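Local coordinates for protein molinate hydrolase (Gulosibacter molinativorax, PDB 4UB9) that hydrolyses the thiocarbamate herbicide molinate, probably with the help of bound zinc, at residues H99-I104 against K124-A129. Numbering follows the deposited sequence.
Sequences HLLDGI and KVIEEA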
loop_
_atom_site.group_PDB
_atom_site.type_symbol
_atom_site.label_atom_id
_atom_site.label_comp_id
_atom_site.label_asym_id
_atom_site.label_seq_id
_atom_site.Cartn_x
_atom_site.Cartn_y
_atom_site.Cartn_z
ATOM N N HIS A 99 -24.920 4.137 15.223
ATOM C CA HIS A 99 -24.344 2.807 15.036
ATOM C C HIS A 99 -23.757 2.334 16.360
ATOM O O HIS A 99 -22.720 2.816 16.827
ATOM C CB HIS A 99 -23.298 2.832 13.955
ATOM C CG HIS A 99 -23.835 3.295 12.642
ATOM N ND1 HIS A 99 -23.391 4.431 12.003
ATOM C CD2 HIS A 99 -24.798 2.781 11.849
ATOM C CE1 HIS A 99 -24.065 4.606 10.881
ATOM N NE2 HIS A 99 -24.914 3.611 10.756
ATOM N N LEU A 100 -24.429 1.354 16.936
ATOM C CA LEU A 100 -24.117 0.857 18.258
ATOM C C LEU A 100 -22.911 -0.111 18.297
ATOM O O LEU A 100 -22.354 -0.358 19.372
ATOM C CB LEU A 100 -25.358 0.223 18.888
ATOM C CG LEU A 100 -26.507 1.262 19.021
ATOM C CD1 LEU A 100 -27.790 0.630 19.525
ATOM C CD2 LEU A 100 -26.146 2.435 19.954
ATOM N N LEU A 101 -22.542 -0.661 17.132
ATOM C CA LEU A 101 -21.160 -1.072 16.857
ATOM C C LEU A 101 -20.628 0.012 15.939
ATOM O O LEU A 101 -21.245 0.318 14.913
ATOM C CB LEU A 101 -21.083 -2.426 16.166
ATOM C CG LEU A 101 -21.469 -3.661 16.990
ATOM C CD1 LEU A 101 -21.266 -4.953 16.204
ATOM C CD2 LEU A 101 -20.650 -3.727 18.264
ATOM N N ASP A 102 -19.490 0.597 16.285
ATOM C CA ASP A 102 -19.072 1.895 15.715
ATOM C C ASP A 102 -18.589 1.816 14.280
ATOM O O ASP A 102 -17.430 1.571 13.990
ATOM C CB ASP A 102 -17.976 2.533 16.576
ATOM C CG ASP A 102 -17.694 3.974 16.193
ATOM O OD1 ASP A 102 -18.049 4.418 15.063
ATOM O OD2 ASP A 102 -17.169 4.682 17.065
ATOM N N GLY A 103 -19.486 2.100 13.365
ATOM C CA GLY A 103 -19.198 1.945 11.942
ATOM C C GLY A 103 -18.321 3.016 11.344
ATOM O O GLY A 103 -17.532 2.749 10.406
ATOM N N ILE A 104 -18.462 4.238 11.838
ATOM C CA ILE A 104 -17.643 5.356 11.323
ATOM C C ILE A 104 -16.189 5.048 11.605
ATOM O O ILE A 104 -15.325 5.217 10.748
ATOM C CB ILE A 104 -18.026 6.714 11.961
ATOM C CG1 ILE A 104 -19.351 7.169 11.374
ATOM C CG2 ILE A 104 -16.947 7.764 11.745
ATOM C CD1 ILE A 104 -19.276 7.719 9.968
ATOM N N LYS A 124 -23.198 -6.895 24.319
ATOM C CA LYS A 124 -22.895 -6.019 25.480
ATOM C C LYS A 124 -22.293 -4.710 25.057
ATOM O O LYS A 124 -22.516 -3.689 25.686
ATOM C CB LYS A 124 -21.958 -6.704 26.442
ATOM C CG LYS A 124 -22.645 -7.787 27.234
ATOM C CD LYS A 124 -21.718 -8.469 28.222
ATOM C CE LYS A 124 -22.515 -9.475 29.019
ATOM N NZ LYS A 124 -21.655 -10.564 29.535
ATOM N N VAL A 125 -21.510 -4.745 23.982
ATOM C CA VAL A 125 -20.972 -3.517 23.420
ATOM C C VAL A 125 -22.150 -2.622 23.005
ATOM O O VAL A 125 -22.155 -1.402 23.206
ATOM C CB VAL A 125 -20.103 -3.785 22.190
ATOM C CG1 VAL A 125 -19.731 -2.492 21.463
ATOM C CG2 VAL A 125 -18.868 -4.538 22.602
ATOM N N ILE A 126 -23.139 -3.246 22.383
ATOM C CA ILE A 126 -24.283 -2.522 21.872
ATOM C C ILE A 126 -25.088 -1.943 23.046
ATOM O O ILE A 126 -25.520 -0.799 23.020
ATOM C CB ILE A 126 -25.149 -3.424 20.987
ATOM C CG1 ILE A 126 -24.432 -3.656 19.661
ATOM C CG2 ILE A 126 -26.512 -2.782 20.715
ATOM C CD1 ILE A 126 -25.080 -4.700 18.781
ATOM N N GLU A 127 -25.283 -2.746 24.084
ATOM C CA GLU A 127 -25.988 -2.261 25.308
ATOM C C GLU A 127 -25.250 -1.101 25.952
ATOM O O GLU A 127 -25.847 -0.067 26.243
ATOM C CB GLU A 127 -26.214 -3.372 26.310
ATOM C CG GLU A 127 -27.250 -4.362 25.793
ATOM C CD GLU A 127 -27.274 -5.693 26.537
ATOM O OE1 GLU A 127 -26.540 -5.833 27.545
ATOM O OE2 GLU A 127 -28.035 -6.598 26.104
ATOM N N GLU A 128 -23.954 -1.250 26.114
ATOM C CA GLU A 128 -23.104 -0.143 26.633
ATOM C C GLU A 128 -23.317 1.150 25.811
ATOM O O GLU A 128 -23.479 2.241 26.364
ATOM C CB GLU A 128 -21.619 -0.514 26.601
ATOM C CG GLU A 128 -20.661 0.584 27.053
ATOM C CD GLU A 128 -19.182 0.239 26.887
ATOM O OE1 GLU A 128 -18.856 -0.519 25.950
ATOM O OE2 GLU A 128 -18.325 0.719 27.673
ATOM N N ALA A 129 -23.323 1.020 24.475
ATOM C CA ALA A 129 -23.486 2.194 23.606
ATOM C C ALA A 129 -24.885 2.810 23.762
ATOM O O ALA A 129 -25.046 4.036 23.758
ATOM C CB ALA A 129 -23.243 1.837 22.166
#
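L100 lays its CB against the CG2 methyl of I126, 3.7 Å away, and the two side chains cross nearly at right angles. Its branches then divide the work: CD1 stays over the same I126 methyl, while CD2 reaches the A129 CB at 3.7 Å. I126 presents this methyl because CG2 stands anti to its backbone N, with CG1 beside that N (chi1 -73°). This other branch, I126 CG1, borders both the L100 carbonyl O and L101 CG, 4.0 Å from the latter, and the L101 and I126 side chains cross at a slant. L101 CD2 meets V125 CG1 at 3.6 Å, these two side chains crossing at about a right angle. Thus V125, I126 and A129, three residues on one side of helix 122-135, receive two consecutive leucines, and the closest CA atoms, those of L100 and I126, are 5.0 Å apart.

No hydrogen bond joins the two segments. Within this contact the L100 carbonyl O meets carbon: A129 CB at 3.7 Å, I126 CG1 at 3.9 Å and V125 CG1 at 4.0 Å. A129 N bonds within the helix to V125 O. The loop is anchored by L100 N to D143 and by D102 N to the hydroxyl of Y114; locally, D102 OD1 accepts from M105 N as the N-cap of helix 103-106. P150, V151 and A154 of helix 148-159, together with I168, enclose I126 further.

All five touching residues are buried, and the four apolar side-chain pairs show plain hydrophobic packing away from the zinc site; 263 Å² is buried, both sides together. The loop following strands 88-95 and 97-98 thus packs on helix 122-135, which connects strand 88-95 to its parallel neighbour 138-143: a beta-alpha-beta crossover, consistent with the TIM-barrel fold of the amidohydrolase family.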